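Local coordinates for protein alpha-1,3-glucanase (Paenibacillus glycanilyticus, PDB 6K0P) that hydrolyses alpha-1,3-glucan, acting as the catalytic domain of a glycoside hydrolase family 87 enzyme, and binds glucose units at several pockets, at residues 357-362 with 389-394; 416-421 with 466-471; 425-430 with 472-477. The protein carries 1 engineered substitution. All blocks are in the same frame, centred on the assembly; numbering follows the deposited sequence.

Interaction 1: 357-362 with 389-394; sequences FALFSA and FAVYGG
The carbonyl O of Tyr392 is gripped by the backbone N of Ser361 at 2.8 Å, in a nearly straight bond, and, weakly, by a water within hydrogen-bonding distance of Ser361 O. The Ser361 bond ends a ladder between strands 357-360 and 389-392, whose axes approach to 4.8 Å and run parallel. Before it come Ala390 N to Phe357 O, Leu359 N to Ala390 O and Tyr392 N to Leu359 O. Phe357 and Phe389 lie alongside each other, meeting rim to rim, CD2 of Phe357 being 3.6 Å from CE1 of Phe389, with their planes 14° apart. On the other side of the sheet the side chains of Phe360 and Tyr392 cross at about a right angle, their rings meeting obliquely. With CG of Phe360 opposite its N (chi1 -168°) and CG of Tyr392 beside its N (chi1 -56°), CD2 of Phe360 comes within 3.4 Å of CB of Tyr392. The hydroxyl of Tyr392 bonds to Asp355. A CB on Gly394 would press on the preceding carbonyl O; its N lies 3.3 Å from CB of Ser361. Such aligned rungs of like residues between parallel coils characterise the right-handed beta-helix of the pectate-lyase-like clan.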
loop_
_atom_site.group_PDB
_atom_site.type_symbol
_atom_site.label_atom_id
_atom_site.label_comp_id
_atom_site.label_asym_id
_atom_site.label_seq_id
_atom_site.Cartn_x
_atom_site.Cartn_y
_atom_site.Cartn_z
ATOM N N PHE A 357 -0.557 3.065 4.283
ATOM C CA PHE A 357 -0.969 4.384 4.753
ATOM C C PHE A 357 -0.942 4.328 6.266
ATOM O O PHE A 357 -1.597 3.467 6.861
ATOM C CB PHE A 357 -2.383 4.715 4.268
ATOM C CG PHE A 357 -2.505 4.810 2.773
ATOM C CD1 PHE A 357 -2.104 5.956 2.099
ATOM C CD2 PHE A 357 -3.015 3.752 2.048
ATOM C CE1 PHE A 357 -2.219 6.044 0.713
ATOM C CE2 PHE A 357 -3.125 3.832 0.665
ATOM C CZ PHE A 357 -2.725 4.977 0.000
ATOM N N ALA A 358 -0.191 5.232 6.887
ATOM C CA ALA A 358 0.033 5.163 8.325
ATOM C C ALA A 358 -0.043 6.550 8.946
ATOM O O ALA A 358 0.211 7.569 8.291
ATOM C CB ALA A 358 1.385 4.527 8.658
ATOM N N LEU A 359 -0.395 6.561 10.231
ATOM C CA LEU A 359 -0.420 7.764 11.050
ATOM C C LEU A 359 0.233 7.402 12.371
ATOM O O LEU A 359 -0.240 6.493 13.061
ATOM C CB LEU A 359 -1.866 8.227 11.265
ATOM C CG LEU A 359 -2.063 9.582 11.948
ATOM C CD1 LEU A 359 -1.449 10.734 11.147
ATOM C CD2 LEU A 359 -3.551 9.828 12.137
ATOM N N PHE A 360 1.348 8.048 12.693
ATOM C CA PHE A 360 2.053 7.767 13.943
ATOM C C PHE A 360 2.034 9.016 14.805
ATOM O O PHE A 360 2.728 9.993 14.512
ATOM C CB PHE A 360 3.488 7.286 13.728
ATOM C CG PHE A 360 4.119 6.725 14.987
ATOM C CD1 PHE A 360 4.637 7.569 15.960
ATOM C CD2 PHE A 360 4.151 5.358 15.212
ATOM C CE1 PHE A 360 5.190 7.053 17.123
ATOM C CE2 PHE A 360 4.703 4.836 16.371
ATOM C CZ PHE A 360 5.222 5.679 17.322
ATOM N N SER A 361 1.266 8.972 15.882
ATOM C CA SER A 361 1.112 10.123 16.757
ATOM C C SER A 361 2.182 10.106 17.837
ATOM O O SER A 361 2.391 9.088 18.506
ATOM C CB SER A 361 -0.276 10.104 17.381
ATOM O OG SER A 361 -0.540 11.279 18.120
ATOM N N ALA A 362 2.856 11.238 18.003
ATOM C CA ALA A 362 3.879 11.385 19.027
ATOM C C ALA A 362 4.011 12.867 19.331
ATOM O O ALA A 362 3.602 13.717 18.536
ATOM C CB ALA A 362 5.220 10.802 18.568
ATOM N N PHE A 389 -3.353 -0.401 6.462
ATOM C CA PHE A 389 -3.630 0.858 7.139
ATOM C C PHE A 389 -3.195 0.706 8.587
ATOM O O PHE A 389 -3.467 -0.321 9.208
ATOM C CB PHE A 389 -5.137 1.185 7.077
ATOM C CG PHE A 389 -5.682 1.204 5.683
ATOM C CD1 PHE A 389 -5.533 2.335 4.886
ATOM C CD2 PHE A 389 -6.316 0.085 5.152
ATOM C CE1 PHE A 389 -6.006 2.345 3.586
ATOM C CE2 PHE A 389 -6.796 0.094 3.852
ATOM C CZ PHE A 389 -6.646 1.231 3.073
ATOM N N ALA A 390 -2.513 1.715 9.126
ATOM C CA ALA A 390 -2.016 1.611 10.491
ATOM C C ALA A 390 -2.143 2.948 11.195
ATOM O O ALA A 390 -1.716 3.981 10.666
ATOM C CB ALA A 390 -0.558 1.141 10.520
ATOM N N VAL A 391 -2.711 2.920 12.398
ATOM C CA VAL A 391 -2.852 4.122 13.209
ATOM C C VAL A 391 -2.256 3.842 14.581
ATOM O O VAL A 391 -2.670 2.897 15.268
ATOM C CB VAL A 391 -4.309 4.620 13.277
ATOM C CG1 VAL A 391 -5.252 3.568 13.822
ATOM C CG2 VAL A 391 -4.402 5.919 14.078
ATOM N N TYR A 392 -1.260 4.634 14.955
ATOM C CA TYR A 392 -0.533 4.478 16.206
ATOM C C TYR A 392 -0.836 5.708 17.054
ATOM O O TYR A 392 -0.212 6.761 16.884
ATOM C CB TYR A 392 0.961 4.339 15.923
ATOM C CG TYR A 392 1.322 3.205 14.974
ATOM C CD1 TYR A 392 1.485 1.903 15.439
ATOM C CD2 TYR A 392 1.502 3.443 13.614
ATOM C CE1 TYR A 392 1.825 0.869 14.570
ATOM C CE2 TYR A 392 1.845 2.419 12.745
ATOM C CZ TYR A 392 1.997 1.141 13.222
ATOM O OH TYR A 392 2.325 0.121 12.352
ATOM N N GLY A 393 -1.806 5.576 17.963
ATOM C CA GLY A 393 -2.227 6.697 18.791
ATOM C C GLY A 393 -2.901 7.791 17.976
ATOM O O GLY A 393 -3.280 7.618 16.818
ATOM N N GLY A 394 -3.054 8.944 18.617
ATOM C CA GLY A 394 -3.656 10.106 17.988
ATOM C C GLY A 394 -5.036 10.377 18.558
ATOM O O GLY A 394 -5.551 9.634 19.394
HETATM O O HOH W 1 1.174 6.848 19.644
#

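Interaction 2: 416-421 with 466-471; sequences SSYSFG and WIYGGD. With GLC (alpha-D-glucopyranose), chain C; GLC (alpha-D-glucopyranose), chain B.
Ser417 and Asp471 both turn the first side-chain bond between their own backbone N and carbonyl carbon (chi1 74° and 52°), and this carries OG of Ser417 to Gly470 N and the carboxylate of Asp471 to Ser419. The segments belong to neighbouring coils of the beta-helix, where strand 465-469 runs parallel to the end of strand 409-416. Past the bridge between Ser416 and Tyr468, closed by Ser417 N on Tyr468 O, side chains take over the pairing. OG of Ser417 accepts from Gly470 N at 2.8 Å and is also bonded to the carbonyl of Arg472. Asp471 holds Ser419 like a fork, each oxygen using its syn lone pair: OD1 takes the backbone N at 2.7 Å and OD2 the hydroxyl at 2.6 Å. The same hydroxyl accepts from Gly421 N, an ST turn matched by that of Ser416 OG with Tyr418 N. A CB on Gly470 would clash with CA of Tyr418. Tyr418, Phe420 and Tyr468 line a pocket occupied by glucose units. CD2 of Tyr418 lies over the centre of the Phe420 ring, while CB of Tyr418 packs 3.9 Å from CE2 of Tyr468. OH of Tyr418 stands 3.3 Å from the ring oxygen O5 of one glucose, and CE2 of Phe420 lies 3.6 Å from O2 of that glucose.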
loop_
_atom_site.group_PDB
_atom_site.type_symbol
_atom_site.label_atom_id
_atom_site.label_comp_id
_atom_site.label_asym_id
_atom_site.label_seq_id
_atom_site.Cartn_x
_atom_site.Cartn_y
_atom_site.Cartn_z
ATOM N N SER A 416 -2.980 0.607 17.254
ATOM C CA SER A 416 -1.980 0.240 18.255
ATOM C C SER A 416 -1.601 1.416 19.139
ATOM O O SER A 416 -1.322 2.509 18.637
ATOM C CB SER A 416 -0.707 -0.278 17.573
ATOM O OG SER A 416 0.341 -0.426 18.523
ATOM N N SER A 417 -1.545 1.174 20.448
ATOM C CA SER A 417 -1.031 2.166 21.381
ATOM C C SER A 417 0.374 1.831 21.881
ATOM O O SER A 417 0.775 2.299 22.954
ATOM C CB SER A 417 -2.018 2.403 22.529
ATOM O OG SER A 417 -2.040 1.321 23.453
ATOM N N TYR A 418 1.139 1.052 21.120
ATOM C CA TYR A 418 2.527 0.790 21.487
ATOM C C TYR A 418 3.407 1.977 21.101
ATOM O O TYR A 418 3.257 2.555 20.023
ATOM C CB TYR A 418 3.027 -0.497 20.827
ATOM C CG TYR A 418 4.427 -0.859 21.264
ATOM C CD1 TYR A 418 4.734 -1.015 22.610
ATOM C CD2 TYR A 418 5.441 -1.009 20.337
ATOM C CE1 TYR A 418 6.021 -1.322 23.017
ATOM C CE2 TYR A 418 6.724 -1.328 20.731
ATOM C CZ TYR A 418 7.009 -1.475 22.069
ATOM O OH TYR A 418 8.295 -1.782 22.456
ATOM N N SER A 419 4.322 2.351 22.001
ATOM C CA SER A 419 5.137 3.549 21.805
ATOM C C SER A 419 6.328 3.342 20.880
ATOM O O SER A 419 6.849 4.332 20.345
ATOM C CB SER A 419 5.641 4.061 23.160
ATOM O OG SER A 419 6.673 3.232 23.673
ATOM N N PHE A 420 6.770 2.105 20.681
ATOM C CA PHE A 420 7.993 1.801 19.938
ATOM C C PHE A 420 9.218 2.520 20.504
ATOM O O PHE A 420 10.212 2.726 19.793
ATOM C CB PHE A 420 7.841 2.053 18.432
ATOM C CG PHE A 420 6.786 1.197 17.778
ATOM C CD1 PHE A 420 5.453 1.571 17.809
ATOM C CD2 PHE A 420 7.133 0.019 17.137
ATOM C CE1 PHE A 420 4.482 0.783 17.213
ATOM C CE2 PHE A 420 6.171 -0.770 16.537
ATOM C CZ PHE A 420 4.842 -0.388 16.578
ATOM N N GLY A 421 9.163 2.914 21.775
ATOM C CA GLY A 421 10.251 3.638 22.398
ATOM C C GLY A 421 10.241 5.134 22.178
ATOM O O GLY A 421 11.107 5.829 22.728
ATOM N N TRP A 466 -6.311 -5.588 14.037
ATOM C CA TRP A 466 -5.626 -5.834 15.297
ATOM C C TRP A 466 -5.791 -4.601 16.167
ATOM O O TRP A 466 -5.356 -3.506 15.787
ATOM C CB TRP A 466 -4.148 -6.107 15.025
ATOM C CG TRP A 466 -3.287 -6.468 16.208
ATOM C CD1 TRP A 466 -3.654 -7.147 17.340
ATOM C CD2 TRP A 466 -1.893 -6.190 16.342
ATOM N NE1 TRP A 466 -2.568 -7.296 18.169
ATOM C CE2 TRP A 466 -1.472 -6.720 17.577
ATOM C CE3 TRP A 466 -0.957 -5.538 15.531
ATOM C CZ2 TRP A 466 -0.150 -6.617 18.022
ATOM C CZ3 TRP A 466 0.354 -5.434 15.968
ATOM C CH2 TRP A 466 0.743 -5.966 17.204
ATOM N N ILE A 467 -6.436 -4.777 17.316
ATOM C CA ILE A 467 -6.603 -3.724 18.309
ATOM C C ILE A 467 -5.639 -4.062 19.437
ATOM O O ILE A 467 -5.891 -4.994 20.215
ATOM C CB ILE A 467 -8.046 -3.634 18.815
ATOM C CG1 ILE A 467 -9.045 -3.482 17.651
ATOM C CG2 ILE A 467 -8.172 -2.458 19.787
ATOM C CD1 ILE A 467 -9.599 -4.813 17.099
ATOM N N TYR A 468 -4.527 -3.331 19.517
ATOM C CA TYR A 468 -3.412 -3.673 20.398
ATOM C C TYR A 468 -3.211 -2.552 21.405
ATOM O O TYR A 468 -2.767 -1.455 21.042
ATOM C CB TYR A 468 -2.132 -3.872 19.585
ATOM C CG TYR A 468 -0.904 -4.284 20.373
ATOM C CD1 TYR A 468 -0.958 -5.305 21.311
ATOM C CD2 TYR A 468 0.325 -3.676 20.138
ATOM C CE1 TYR A 468 0.180 -5.705 22.014
ATOM C CE2 TYR A 468 1.465 -4.065 20.825
ATOM C CZ TYR A 468 1.383 -5.080 21.770
ATOM O OH TYR A 468 2.507 -5.477 22.465
ATOM N N GLY A 469 -3.520 -2.834 22.668
ATOM C CA GLY A 469 -3.158 -1.932 23.743
ATOM C C GLY A 469 -1.712 -2.186 24.094
ATOM O O GLY A 469 -1.367 -3.296 24.498
ATOM N N GLY A 470 -0.858 -1.182 23.906
ATOM C CA GLY A 470 0.559 -1.338 24.168
ATOM C C GLY A 470 0.943 -0.774 25.519
ATOM O O GLY A 470 0.387 -1.174 26.550
ATOM N N ASP A 471 1.882 0.167 25.531
ATOM C CA ASP A 471 2.326 0.789 26.769
ATOM C C ASP A 471 1.695 2.151 27.012
ATOM O O ASP A 471 1.978 2.777 28.037
ATOM C CB ASP A 471 3.859 0.880 26.812
ATOM C CG ASP A 471 4.453 1.538 25.571
ATOM O OD1 ASP A 471 3.731 1.763 24.574
ATOM O OD2 ASP A 471 5.668 1.820 25.594
HETATM C C1 GLC C . 7.799 -4.628 19.461
HETATM C C2 GLC C . 8.433 -3.790 18.354
HETATM C C3 GLC C . 9.885 -4.195 18.150
HETATM C C4 GLC C . 10.630 -4.169 19.479
HETATM C C5 GLC C . 9.887 -4.957 20.555
HETATM C C6 GLC C . 10.553 -4.771 21.915
HETATM O O2 GLC C . 7.709 -3.936 17.151
HETATM O O3 GLC C . 10.492 -3.310 17.234
HETATM O O4 GLC C . 11.923 -4.710 19.308
HETATM O O5 GLC C . 8.548 -4.523 20.658
HETATM O O6 GLC C . 9.817 -5.463 22.899
HETATM C C1 GLC B . 6.695 -9.232 20.208
HETATM C C2 GLC B . 7.515 -8.101 19.666
HETATM C C3 GLC B . 6.870 -6.751 19.840
HETATM C C4 GLC B . 5.463 -6.833 19.312
HETATM C C5 GLC B . 4.741 -7.890 20.118
HETATM C C6 GLC B . 3.333 -8.047 19.620
HETATM O O1 GLC B . 6.785 -9.177 21.502
HETATM O O2 GLC B . 8.812 -8.107 20.236
HETATM O O3 GLC B . 7.507 -5.932 18.893
HETATM O O4 GLC B . 4.784 -5.585 19.433
HETATM O O5 GLC B . 5.349 -9.128 19.923
HETATM O O6 GLC B . 2.638 -9.113 20.200
#

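Interaction 3: 425-430 with 472-477; sequences LGFGDQ and RAIKNI. With ACY (acetic acid), chain L.
One face of the Phe427 ring receives the methyl CD1 of Ile477, a CH-pi contact with CD1 3.8 Å from the ring centroid and 16° off the normal. At the ring's edge, near its plane, lies the carbonyl O of Ala473, and CD1 of Ile474 packs obliquely against CD2 and CE2 at 3.9 Å, its side chain alongside the ring and pointing the same way. The ring is thus set among residues of the next coil, and Thr432 and Ile415 add to its surroundings. The backbone N of Phe427 fixes the base of the side chain with a nearly straight 3.0 Å bond to O of Ala473, approaching 32° out of the carbonyl plane. Gly426, just before it, lies so close to Arg472 and Ala473 that a CB would clash with both.

Further along, polar side chains replace the apolar ones. ND2 of Asn476 donates to O of Gly428 at 2.9 Å, on a lone pair and in the carbonyl plane, with that oxygen almost in the plane of its own amide; OD1 of the same amide is bonded to Asn506. Lys475, extended beyond CG, runs past O of Phe427 and Gly428 to place NZ 2.8 Å from OD1 of Asp429, a salt bridge reached nearly along the C-O bond. With an alanine here, the Asp429 carboxylate would probably lose its cationic partner, and the aliphatic chain lying against O of Phe427 would be gone. The N of Asp429 binds an acetic acid molecule, probably from the crystallisation liquor. A water bridges O of Gln430 and O of Asn476. Together these contacts join the loop at 425-430 to residues 472-477 of the following coil, the stacking along the axis found in a right-handed parallel beta-helix.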
loop_
_atom_site.group_PDB
_atom_site.type_symbol
_atom_site.label_atom_id
_atom_site.label_comp_id
_atom_site.label_asym_id
_atom_site.label_seq_id
_atom_site.Cartn_x
_atom_site.Cartn_y
_atom_site.Cartn_z
ATOM N N LEU A 425 1.744 9.814 23.852
ATOM C CA LEU A 425 0.689 9.634 24.837
ATOM C C LEU A 425 -0.324 8.574 24.426
ATOM O O LEU A 425 -1.284 8.335 25.162
ATOM C CB LEU A 425 -0.033 10.964 25.070
ATOM C CG LEU A 425 0.899 12.159 25.299
ATOM C CD1 LEU A 425 0.159 13.477 25.105
ATOM C CD2 LEU A 425 1.504 12.082 26.687
ATOM N N GLY A 426 -0.141 7.931 23.276
ATOM C CA GLY A 426 -1.128 6.964 22.826
ATOM C C GLY A 426 -2.328 7.646 22.184
ATOM O O GLY A 426 -2.204 8.676 21.522
ATOM N N PHE A 427 -3.503 7.048 22.375
ATOM C CA PHE A 427 -4.727 7.632 21.850
ATOM C C PHE A 427 -5.253 8.697 22.805
ATOM O O PHE A 427 -5.072 8.612 24.022
ATOM C CB PHE A 427 -5.792 6.555 21.607
ATOM C CG PHE A 427 -5.466 5.664 20.446
ATOM C CD1 PHE A 427 -5.759 6.068 19.160
ATOM C CD2 PHE A 427 -4.804 4.458 20.636
ATOM C CE1 PHE A 427 -5.438 5.264 18.069
ATOM C CE2 PHE A 427 -4.475 3.646 19.551
ATOM C CZ PHE A 427 -4.786 4.055 18.260
ATOM N N GLY A 428 -5.910 9.701 22.237
ATOM C CA GLY A 428 -6.422 10.831 22.984
ATOM C C GLY A 428 -7.898 10.708 23.308
ATOM O O GLY A 428 -8.471 9.614 23.337
ATOM N N ASP A 429 -8.525 11.862 23.544
ATOM C CA ASP A 429 -9.880 11.909 24.087
ATOM C C ASP A 429 -10.971 12.014 23.030
ATOM O O ASP A 429 -12.158 12.016 23.389
ATOM C CB ASP A 429 -10.005 13.058 25.091
ATOM C CG ASP A 429 -9.326 12.742 26.407
ATOM O OD1 ASP A 429 -8.810 11.612 26.564
ATOM O OD2 ASP A 429 -9.307 13.628 27.284
ATOM N N GLN A 430 -10.618 12.103 21.753
ATOM C CA GLN A 430 -11.600 12.123 20.680
ATOM C C GLN A 430 -11.382 10.909 19.786
ATOM O O GLN A 430 -10.252 10.428 19.634
ATOM C CB GLN A 430 -11.524 13.440 19.880
ATOM C CG GLN A 430 -11.833 14.662 20.747
ATOM C CD GLN A 430 -11.916 15.973 19.973
ATOM O OE1 GLN A 430 -11.637 16.031 18.778
ATOM N NE2 GLN A 430 -12.310 17.036 20.662
ATOM N N ARG A 472 0.830 2.612 26.111
ATOM C CA ARG A 472 0.178 3.904 26.237
ATOM C C ARG A 472 -1.335 3.731 26.131
ATOM O O ARG A 472 -1.842 2.655 25.802
ATOM C CB ARG A 472 0.692 4.883 25.173
ATOM C CG ARG A 472 2.204 5.120 25.207
ATOM C CD ARG A 472 2.646 5.819 26.489
ATOM N NE ARG A 472 4.085 6.068 26.478
ATOM C CZ ARG A 472 4.975 5.306 27.102
ATOM N NH1 ARG A 472 4.577 4.250 27.800
ATOM N NH2 ARG A 472 6.268 5.596 27.035
ATOM N N ALA A 473 -2.054 4.822 26.407
ATOM C CA ALA A 473 -3.509 4.777 26.487
ATOM C C ALA A 473 -4.119 4.250 25.195
ATOM O O ALA A 473 -3.733 4.647 24.091
ATOM C CB ALA A 473 -4.055 6.177 26.771
ATOM N N ILE A 474 -5.100 3.366 25.347
ATOM C CA ILE A 474 -5.845 2.782 24.238
ATOM C C ILE A 474 -7.321 3.061 24.495
ATOM O O ILE A 474 -7.941 2.446 25.381
ATOM C CB ILE A 474 -5.530 1.285 24.054
ATOM C CG1 ILE A 474 -6.531 0.617 23.112
ATOM C CG2 ILE A 474 -5.457 0.546 25.401
ATOM C CD1 ILE A 474 -6.338 0.989 21.652
ATOM N N LYS A 475 -7.879 4.015 23.756
ATOM C CA LYS A 475 -9.207 4.517 24.076
ATOM C C LYS A 475 -9.803 5.214 22.865
ATOM O O LYS A 475 -9.088 5.706 21.987
ATOM C CB LYS A 475 -9.183 5.478 25.277
ATOM C CG LYS A 475 -8.163 6.619 25.160
ATOM C CD LYS A 475 -8.284 7.577 26.344
ATOM C CE LYS A 475 -7.121 8.552 26.407
ATOM N NZ LYS A 475 -7.256 9.504 27.563
ATOM N N ASN A 476 -11.137 5.257 22.837
ATOM C CA ASN A 476 -11.877 6.054 21.863
ATOM C C ASN A 476 -11.590 5.591 20.435
ATOM O O ASN A 476 -11.053 6.324 19.608
ATOM C CB ASN A 476 -11.604 7.548 22.070
ATOM C CG ASN A 476 -12.030 8.008 23.444
ATOM O OD1 ASN A 476 -13.162 7.754 23.853
ATOM N ND2 ASN A 476 -11.120 8.638 24.184
ATOM N N ILE A 477 -11.963 4.338 20.177
ATOM C CA ILE A 477 -11.787 3.674 18.889
ATOM C C ILE A 477 -13.164 3.235 18.428
ATOM O O ILE A 477 -13.846 2.492 19.142
ATOM C CB ILE A 477 -10.876 2.443 19.015
ATOM C CG1 ILE A 477 -9.530 2.810 19.650
ATOM C CG2 ILE A 477 -10.724 1.746 17.658
ATOM C CD1 ILE A 477 -8.696 3.764 18.842
HETATM C C ACY L . -7.523 15.306 22.846
HETATM O O ACY L . -8.064 15.363 21.682
HETATM O OXT ACY L . -7.311 14.282 23.485
HETATM C CH3 ACY L . -7.154 16.696 23.404
HETATM O O HOH W 2 -0.648 6.701 28.053
HETATM O O HOH W 3 -8.604 8.018 19.643
#

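In the fold
The three contacts join successive coils of one beta-helix and lie 10 to 12 Å apart, centre to centre. Interaction 1 passes to interaction 2 through a probable backbone bond, Val391 O to Ser416 N at 3.0 Å, and through the Phe420 ring, which packs against both Phe360 and Tyr392. Gly394 links interaction 1 to interaction 3, its O lying 2.9 Å from Gly428 N. Interactions 2 and 3 alternate along the chain and meet where Ser417 OG lies 2.7 Å from Arg472 O. Interaction 2 supplies Tyr418, Phe420 and Tyr468 to a glycan pocket that Trp447, Gln460, Gln495 and Glu529 complete; the side chain of Phe360 is about 6 Å from a bound glucose, that of Arg472 about 12 Å.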